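Local coordinates for chain length determinant protein (Shigella flexneri, PDB 4E2H), which probably regulates the length of lipopolysaccharide O-antigen chains, acting through an oligomeric periplasmic domain anchored at the inner membrane, at residues Y106-Q109 / V110-K113; E117-K120 / D121-D124; A26-N29 / N30-V34. All coordinates share one frame; numbering follows the deposited sequence.

Contact 1 (Y106-Q109 / V110-K113); sequences YIQQ and VDDK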
loop_
_atom_site.group_PDB
_atom_site.type_symbol
_atom_site.label_atom_id
_atom_site.label_comp_id
_atom_site.label_asym_id
_atom_site.label_seq_id
_atom_site.Cartn_x
_atom_site.Cartn_y
_atom_site.Cartn_z
ATOM N N TYR C 106 -31.918 8.913 11.441
ATOM C CA TYR C 106 -31.243 9.571 10.334
ATOM C C TYR C 106 -29.743 9.300 10.311
ATOM O O TYR C 106 -29.076 9.388 9.266
ATOM C CB TYR C 106 -31.530 11.068 10.368
ATOM C CG TYR C 106 -32.905 11.398 9.831
ATOM C CD1 TYR C 106 -33.703 10.402 9.284
ATOM C CD2 TYR C 106 -33.402 12.700 9.857
ATOM C CE1 TYR C 106 -34.960 10.684 8.786
ATOM C CE2 TYR C 106 -34.659 12.997 9.348
ATOM C CZ TYR C 106 -35.436 11.982 8.815
ATOM O OH TYR C 106 -36.693 12.247 8.304
ATOM N N ILE C 107 -29.223 8.966 11.479
ATOM C CA ILE C 107 -27.849 8.512 11.620
ATOM C C ILE C 107 -27.728 7.055 11.224
ATOM O O ILE C 107 -26.759 6.664 10.587
ATOM C CB ILE C 107 -27.395 8.648 13.072
ATOM C CG1 ILE C 107 -26.991 10.106 13.344
ATOM C CG2 ILE C 107 -26.281 7.646 13.391
ATOM C CD1 ILE C 107 -26.772 10.419 14.807
ATOM N N GLN C 108 -28.711 6.251 11.619
ATOM C CA GLN C 108 -28.748 4.856 11.211
ATOM C C GLN C 108 -29.100 4.761 9.725
ATOM O O GLN C 108 -28.877 3.732 9.093
ATOM C CB GLN C 108 -29.745 4.070 12.062
ATOM C CG GLN C 108 -29.757 2.566 11.812
ATOM C CD GLN C 108 -28.408 1.902 12.084
ATOM O OE1 GLN C 108 -27.729 2.218 13.075
ATOM N NE2 GLN C 108 -28.013 0.968 11.201
ATOM N N GLN C 109 -29.630 5.844 9.165
ATOM C CA GLN C 109 -30.019 5.845 7.768
ATOM C C GLN C 109 -28.789 6.132 6.920
ATOM O O GLN C 109 -28.632 5.615 5.805
ATOM C CB GLN C 109 -31.104 6.890 7.508
ATOM C CG GLN C 109 -31.362 7.177 6.029
ATOM C CD GLN C 109 -32.383 8.284 5.829
ATOM O OE1 GLN C 109 -33.556 8.125 6.170
ATOM N NE2 GLN C 109 -31.939 9.422 5.300
ATOM N N VAL C 110 -27.911 6.966 7.461
ATOM C CA VAL C 110 -26.661 7.247 6.791
ATOM C C VAL C 110 -25.673 6.119 7.061
ATOM O O VAL C 110 -24.933 5.717 6.162
ATOM C CB VAL C 110 -26.085 8.607 7.215
ATOM C CG1 VAL C 110 -24.686 8.792 6.659
ATOM C CG2 VAL C 110 -26.996 9.734 6.743
ATOM N N ASP C 111 -25.674 5.581 8.279
ATOM C CA ASP C 111 -24.776 4.476 8.591
ATOM C C ASP C 111 -25.093 3.257 7.741
ATOM O O ASP C 111 -24.283 2.343 7.627
ATOM C CB ASP C 111 -24.828 4.107 10.064
ATOM C CG ASP C 111 -24.004 2.864 10.386
ATOM O OD1 ASP C 111 -22.908 2.700 9.804
ATOM O OD2 ASP C 111 -24.455 2.040 11.222
ATOM N N ASP C 112 -26.277 3.228 7.146
ATOM C CA ASP C 112 -26.608 2.141 6.236
ATOM C C ASP C 112 -26.200 2.496 4.820
ATOM O O ASP C 112 -25.704 1.651 4.085
ATOM C CB ASP C 112 -28.095 1.814 6.304
ATOM C CG ASP C 112 -28.434 0.936 7.486
ATOM O OD1 ASP C 112 -27.514 0.617 8.278
ATOM O OD2 ASP C 112 -29.623 0.574 7.632
ATOM N N LYS C 113 -26.406 3.753 4.437
ATOM C CA LYS C 113 -26.025 4.187 3.104
ATOM C C LYS C 113 -24.515 3.986 2.896
ATOM O O LYS C 113 -24.081 3.356 1.932
ATOM C CB LYS C 113 -26.428 5.637 2.860
ATOM C CG LYS C 113 -25.981 6.180 1.507
ATOM C CD LYS C 113 -26.656 7.515 1.175
ATOM C CE LYS C 113 -26.233 7.989 -0.224
ATOM N NZ LYS C 113 -26.549 9.441 -0.515
#

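Contact 2 (E117-K120 / D121-D124); sequences ELEK and DLKD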
loop_
_atom_site.group_PDB
_atom_site.type_symbol
_atom_site.label_atom_id
_atom_site.label_comp_id
_atom_site.label_asym_id
_atom_site.label_seq_id
_atom_site.Cartn_x
_atom_site.Cartn_y
_atom_site.Cartn_z
ATOM N N GLU C 117 -22.270 2.021 0.093
ATOM C CA GLU C 117 -21.156 2.566 -0.698
ATOM C C GLU C 117 -19.873 1.797 -0.423
ATOM O O GLU C 117 -19.052 1.622 -1.308
ATOM C CB GLU C 117 -20.882 4.037 -0.350
ATOM C CG GLU C 117 -21.895 5.080 -0.829
ATOM C CD GLU C 117 -21.591 6.476 -0.256
ATOM O OE1 GLU C 117 -20.579 6.609 0.477
ATOM O OE2 GLU C 117 -22.354 7.440 -0.524
ATOM N N LEU C 118 -19.698 1.365 0.818
ATOM C CA LEU C 118 -18.445 0.769 1.240
ATOM C C LEU C 118 -18.247 -0.625 0.652
ATOM O O LEU C 118 -17.146 -0.970 0.215
ATOM C CB LEU C 118 -18.352 0.718 2.761
ATOM C CG LEU C 118 -16.975 1.024 3.366
ATOM C CD1 LEU C 118 -16.140 1.905 2.449
ATOM C CD2 LEU C 118 -17.139 1.692 4.740
ATOM N N GLU C 119 -19.298 -1.432 0.627
ATOM C CA GLU C 119 -19.130 -2.777 0.100
ATOM C C GLU C 119 -18.796 -2.771 -1.399
ATOM O O GLU C 119 -18.050 -3.626 -1.873
ATOM C CB GLU C 119 -20.324 -3.677 0.440
ATOM C CG GLU C 119 -20.570 -3.817 1.949
ATOM C CD GLU C 119 -19.289 -4.023 2.757
ATOM O OE1 GLU C 119 -18.408 -4.785 2.304
ATOM O OE2 GLU C 119 -19.165 -3.418 3.846
ATOM N N LYS C 120 -19.321 -1.795 -2.131
ATOM C CA LYS C 120 -18.978 -1.631 -3.541
ATOM C C LYS C 120 -17.518 -1.217 -3.737
ATOM O O LYS C 120 -16.826 -1.740 -4.612
ATOM C CB LYS C 120 -19.898 -0.603 -4.202
ATOM C CG LYS C 120 -19.341 -0.006 -5.480
ATOM C CD LYS C 120 -20.036 -0.583 -6.716
ATOM C CE LYS C 120 -19.572 0.101 -8.014
ATOM N NZ LYS C 120 -18.353 -0.536 -8.621
ATOM N N ASP C 121 -17.061 -0.275 -2.916
ATOM C CA ASP C 121 -15.703 0.260 -3.007
ATOM C C ASP C 121 -14.700 -0.813 -2.623
ATOM O O ASP C 121 -13.540 -0.778 -3.036
ATOM C CB ASP C 121 -15.564 1.485 -2.090
ATOM C CG ASP C 121 -14.206 2.167 -2.202
ATOM O OD1 ASP C 121 -14.043 3.043 -3.086
ATOM O OD2 ASP C 121 -13.307 1.842 -1.390
ATOM N N LEU C 122 -15.160 -1.776 -1.833
ATOM C CA LEU C 122 -14.303 -2.876 -1.432
ATOM C C LEU C 122 -14.099 -3.896 -2.540
ATOM O O LEU C 122 -13.017 -4.449 -2.651
ATOM C CB LEU C 122 -14.845 -3.583 -0.210
ATOM C CG LEU C 122 -14.019 -4.845 0.017
ATOM C CD1 LEU C 122 -13.047 -4.623 1.154
ATOM C CD2 LEU C 122 -14.934 -6.012 0.324
ATOM N N LYS C 123 -15.124 -4.162 -3.350
ATOM C CA LYS C 123 -14.937 -5.073 -4.479
ATOM C C LYS C 123 -14.059 -4.390 -5.519
ATOM O O LYS C 123 -13.249 -5.035 -6.200
ATOM C CB LYS C 123 -16.263 -5.542 -5.082
ATOM C CG LYS C 123 -16.875 -4.605 -6.120
ATOM C CD LYS C 123 -18.240 -5.126 -6.629
ATOM C CE LYS C 123 -19.203 -3.954 -6.933
ATOM N NZ LYS C 123 -20.634 -4.376 -7.124
ATOM N N ASP C 124 -14.205 -3.074 -5.626
ATOM C CA ASP C 124 -13.350 -2.282 -6.503
ATOM C C ASP C 124 -11.903 -2.487 -6.080
ATOM O O ASP C 124 -11.104 -3.009 -6.836
ATOM C CB ASP C 124 -13.695 -0.791 -6.404
ATOM C CG ASP C 124 -15.095 -0.455 -6.934
ATOM O OD1 ASP C 124 -15.736 -1.325 -7.576
ATOM O OD2 ASP C 124 -15.542 0.703 -6.721
#

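Contact 3 (A26-N29 / N30-V34); sequences AGYN and NAMNV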
loop_
_atom_site.group_PDB
_atom_site.type_symbol
_atom_site.label_atom_id
_atom_site.label_comp_id
_atom_site.label_asym_id
_atom_site.label_seq_id
_atom_site.Cartn_x
_atom_site.Cartn_y
_atom_site.Cartn_z
ATOM N N ALA C 26 -10.845 -3.127 12.626
ATOM C CA ALA C 26 -9.613 -3.909 12.504
ATOM C C ALA C 26 -9.803 -4.936 11.381
ATOM O O ALA C 26 -8.885 -5.202 10.605
ATOM C CB ALA C 26 -9.256 -4.594 13.805
ATOM N N GLY C 27 -11.004 -5.511 11.307
ATOM C CA GLY C 27 -11.409 -6.364 10.203
ATOM C C GLY C 27 -11.303 -5.671 8.852
ATOM O O GLY C 27 -10.818 -6.264 7.866
ATOM N N TYR C 28 -11.749 -4.414 8.791
ATOM C CA TYR C 28 -11.647 -3.632 7.551
ATOM C C TYR C 28 -10.222 -3.186 7.310
ATOM O O TYR C 28 -9.757 -3.105 6.175
ATOM C CB TYR C 28 -12.540 -2.397 7.605
ATOM C CG TYR C 28 -12.510 -1.564 6.341
ATOM C CD1 TYR C 28 -13.279 -1.917 5.240
ATOM C CD2 TYR C 28 -11.729 -0.413 6.255
ATOM C CE1 TYR C 28 -13.272 -1.152 4.084
ATOM C CE2 TYR C 28 -11.714 0.363 5.095
ATOM C CZ TYR C 28 -12.488 -0.016 4.013
ATOM O OH TYR C 28 -12.489 0.738 2.858
ATOM N N ASN C 29 -9.543 -2.854 8.393
ATOM C CA ASN C 29 -8.146 -2.533 8.314
ATOM C C ASN C 29 -7.395 -3.735 7.815
ATOM O O ASN C 29 -6.429 -3.612 7.073
ATOM C CB ASN C 29 -7.594 -2.197 9.681
ATOM C CG ASN C 29 -6.209 -1.666 9.588
ATOM O OD1 ASN C 29 -5.816 -1.142 8.541
ATOM N ND2 ASN C 29 -5.440 -1.805 10.657
ATOM N N ASN C 30 -7.819 -4.907 8.267
ATOM C CA ASN C 30 -7.172 -6.132 7.857
ATOM C C ASN C 30 -7.219 -6.260 6.342
ATOM O O ASN C 30 -6.188 -6.464 5.705
ATOM C CB ASN C 30 -7.853 -7.322 8.507
ATOM C CG ASN C 30 -7.585 -8.602 7.772
ATOM O OD1 ASN C 30 -6.449 -9.099 7.756
ATOM N ND2 ASN C 30 -8.633 -9.159 7.155
ATOM N N ALA C 31 -8.418 -6.115 5.775
ATOM C CA ALA C 31 -8.605 -6.217 4.332
ATOM C C ALA C 31 -7.605 -5.336 3.614
ATOM O O ALA C 31 -6.802 -5.818 2.823
ATOM C CB ALA C 31 -10.007 -5.821 3.932
HETATM N N MSE C 32 -7.648 -4.037 3.880
HETATM C CA MSE C 32 -6.776 -3.118 3.149
HETATM C C MSE C 32 -5.282 -3.425 3.308
HETATM O O MSE C 32 -4.461 -3.020 2.467
HETATM C CB MSE C 32 -7.081 -1.683 3.529
HETATM C CG MSE C 32 -8.518 -1.339 3.284
HETATM SE SE MSE C 32 -8.820 -0.695 1.507
HETATM C CE MSE C 32 -10.722 -1.096 1.387
ATOM N N ASN C 33 -4.926 -4.127 4.379
ATOM C CA ASN C 33 -3.550 -4.579 4.522
ATOM C C ASN C 33 -3.235 -5.751 3.571
ATOM O O ASN C 33 -2.162 -5.787 2.965
ATOM C CB ASN C 33 -3.203 -4.891 5.979
ATOM C CG ASN C 33 -2.520 -3.719 6.675
ATOM O OD1 ASN C 33 -1.294 -3.571 6.611
ATOM N ND2 ASN C 33 -3.315 -2.875 7.339
ATOM N N VAL C 34 -4.178 -6.685 3.419
ATOM C CA VAL C 34 -4.096 -7.696 2.366
ATOM C C VAL C 34 -3.943 -7.072 0.979
ATOM O O VAL C 34 -2.907 -7.220 0.325
ATOM C CB VAL C 34 -5.361 -8.564 2.327
ATOM C CG1 VAL C 34 -5.324 -9.504 1.110
ATOM C CG2 VAL C 34 -5.494 -9.343 3.603
HETATM O O HOH W 1 -3.419 -0.111 7.571
#

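Contact 1 (Y106-Q109 / V110-K113)
The carboxamide of Gln108 faces two carboxylates, those of Asp111 and Asp112, and stands nearly upright to each, its plane turned 81° from the first and 79° from the second. Both acidic groups approach from the same side of the amide plane, but neither is centred over it. Asp111 OD2 is almost evenly placed between the amide atoms, 3.8 Å from Gln108 OE1, whereas Asp112 OD1 lies beyond the nitrogen end, 3.0 Å from Gln108 NE2. These are i to i+3 and i to i+4 neighbours on one turn of the long helix 97-164, the element that carries the extended shape of the Wzz periplasmic domain. Gln108 sends its chain out with CG opposite the backbone N and then bends at chi2 (60°), which swings the amide along the helix toward the acids. A glutamine suits this exposed face, since it is polar and long enough to span a turn.

Beneath the side chains, the main chain forms the regular i to i+4 bonds, the shortest being Asp111 N to Ile107 O at 2.8 Å; Asp112 N to Gln108 O is weak. Val110, buried and compact, meets Ala57 and Leu61 of helix 43-65, Tyr106 meets Leu65 of the same helix, and exposed Gln109 also reaches Leu61. Ile107 and Asp111 touch Tyr232, while Lys113 packs on Val235 of the second subunit. Asp112 folds its carboxylate back over the preceding turn, bringing its CG to 3.3 Å from Gln108 O. Val110 also rests on the turn before it: its CG2 methyl, beside the backbone N, is 3.3 Å from Tyr106 O.

Contact 2 (E117-K120 / D121-D124)
Residues 117-120 and 121-124 are consecutive turns of one α-helix, joined by i to i+4 bonds such as Leu122 N to Leu118 O, 3.0 Å, and Asp124 N to Lys120 O, 3.1 Å. Lys123 N is held more loosely, with weak bonds to both Glu119 O and Lys120 O. On the exposed face, Lys120 makes an i to i+4 salt bridge, its NZ 2.9 Å from Asp124 OD1 on the syn lone pair of the carboxylate. The lysine chain kinks at chi2 (105°) and again at chi4, curling its ammonium group round to the acid one turn on. Lys123 crosses it with CE 3.5 Å from Lys120 CD. Lys120 NZ and Lys123 NZ are 4.7 Å apart, and the nearby carboxylate of Asp124 probably offsets some of their mutual repulsion.

Asp121 and Asp124 both lie near Asp21 of the second subunit, a gathering of acids that may raise their proton affinities. The branched apolar ends of Leu118, buried, and Leu122, partly so, suit the side turned to helix 26-35, where they pack on Tyr28 and Met32; Glu117 has a weak, long ion pair with Arg53 of helix 43-65.

Contact 3 (A26-N29 / N30-V34)
A Met-aromatic contact, set i to i+4 on the short helix 26-35, pairs Tyr28 with Met32, which is present as selenomethionine. Its SE lies 5.2 Å from the ring centroid, obliquely placed at 39° from the ring normal, while CG stands over one ring face, 4.0 Å from Tyr28 CE2. Tyr28, with chi1 at -179°, carries its ring out beside its own carbonyl carbon, and the chain of Met32 turns at chi2 to reach back toward the phenol end. The 2.9 Å from Met32 CE to Tyr28 OH is too tight for a methyl, so the exact position of CE is doubtful.

On another face of the helix, Asn29 and Asn33 meet. Asn29 O accepts two bonds, from Asn33 N at 3.1 Å and from Asn33 ND2 at 3.2 Å, arriving from opposite faces of the carbonyl plane. The side-chain bond is nearly straight, 169° at the hydrogen. One water donates to Asn29 OD1 and accepts, weakly, from Asn33 ND2, bridging the two amides. Asparagine suits this place by offering a donor and an acceptor at once, although Asn29 also packs on Val43 and Leu46 of helix 43-65 and on Leu128 of the third subunit. Tyr28 and Met32 meet Leu46 too, and Met32 touches Asn125 of helix 97-164; their i to i+4 spacing puts them on the same flank, the usual setting of a Met-aromatic pair within one helix.

In the fold
Contact 3 comes first along the chain, on helix 26-35; contacts 1 and 2 follow in that order on helix 97-164, their centres about 17 Å apart. Contact 3 lies about 13 Å from contact 2, centre to centre, and the two touch through leucine side chains, among them Leu122 CD1 to Ala31 CB at 4.3 Å. Contacts 1 and 3 do not touch; their nearest atoms are about 12 Å apart. Helix 43-65 is a common neighbour, meeting side chains from 106-113 and 26-34. Contacts 1 and 2 also border the second subunit and contact 3 the third, so the same turns that pack within the chain also lie at subunit boundaries, consistent with the oligomeric assembly of this domain.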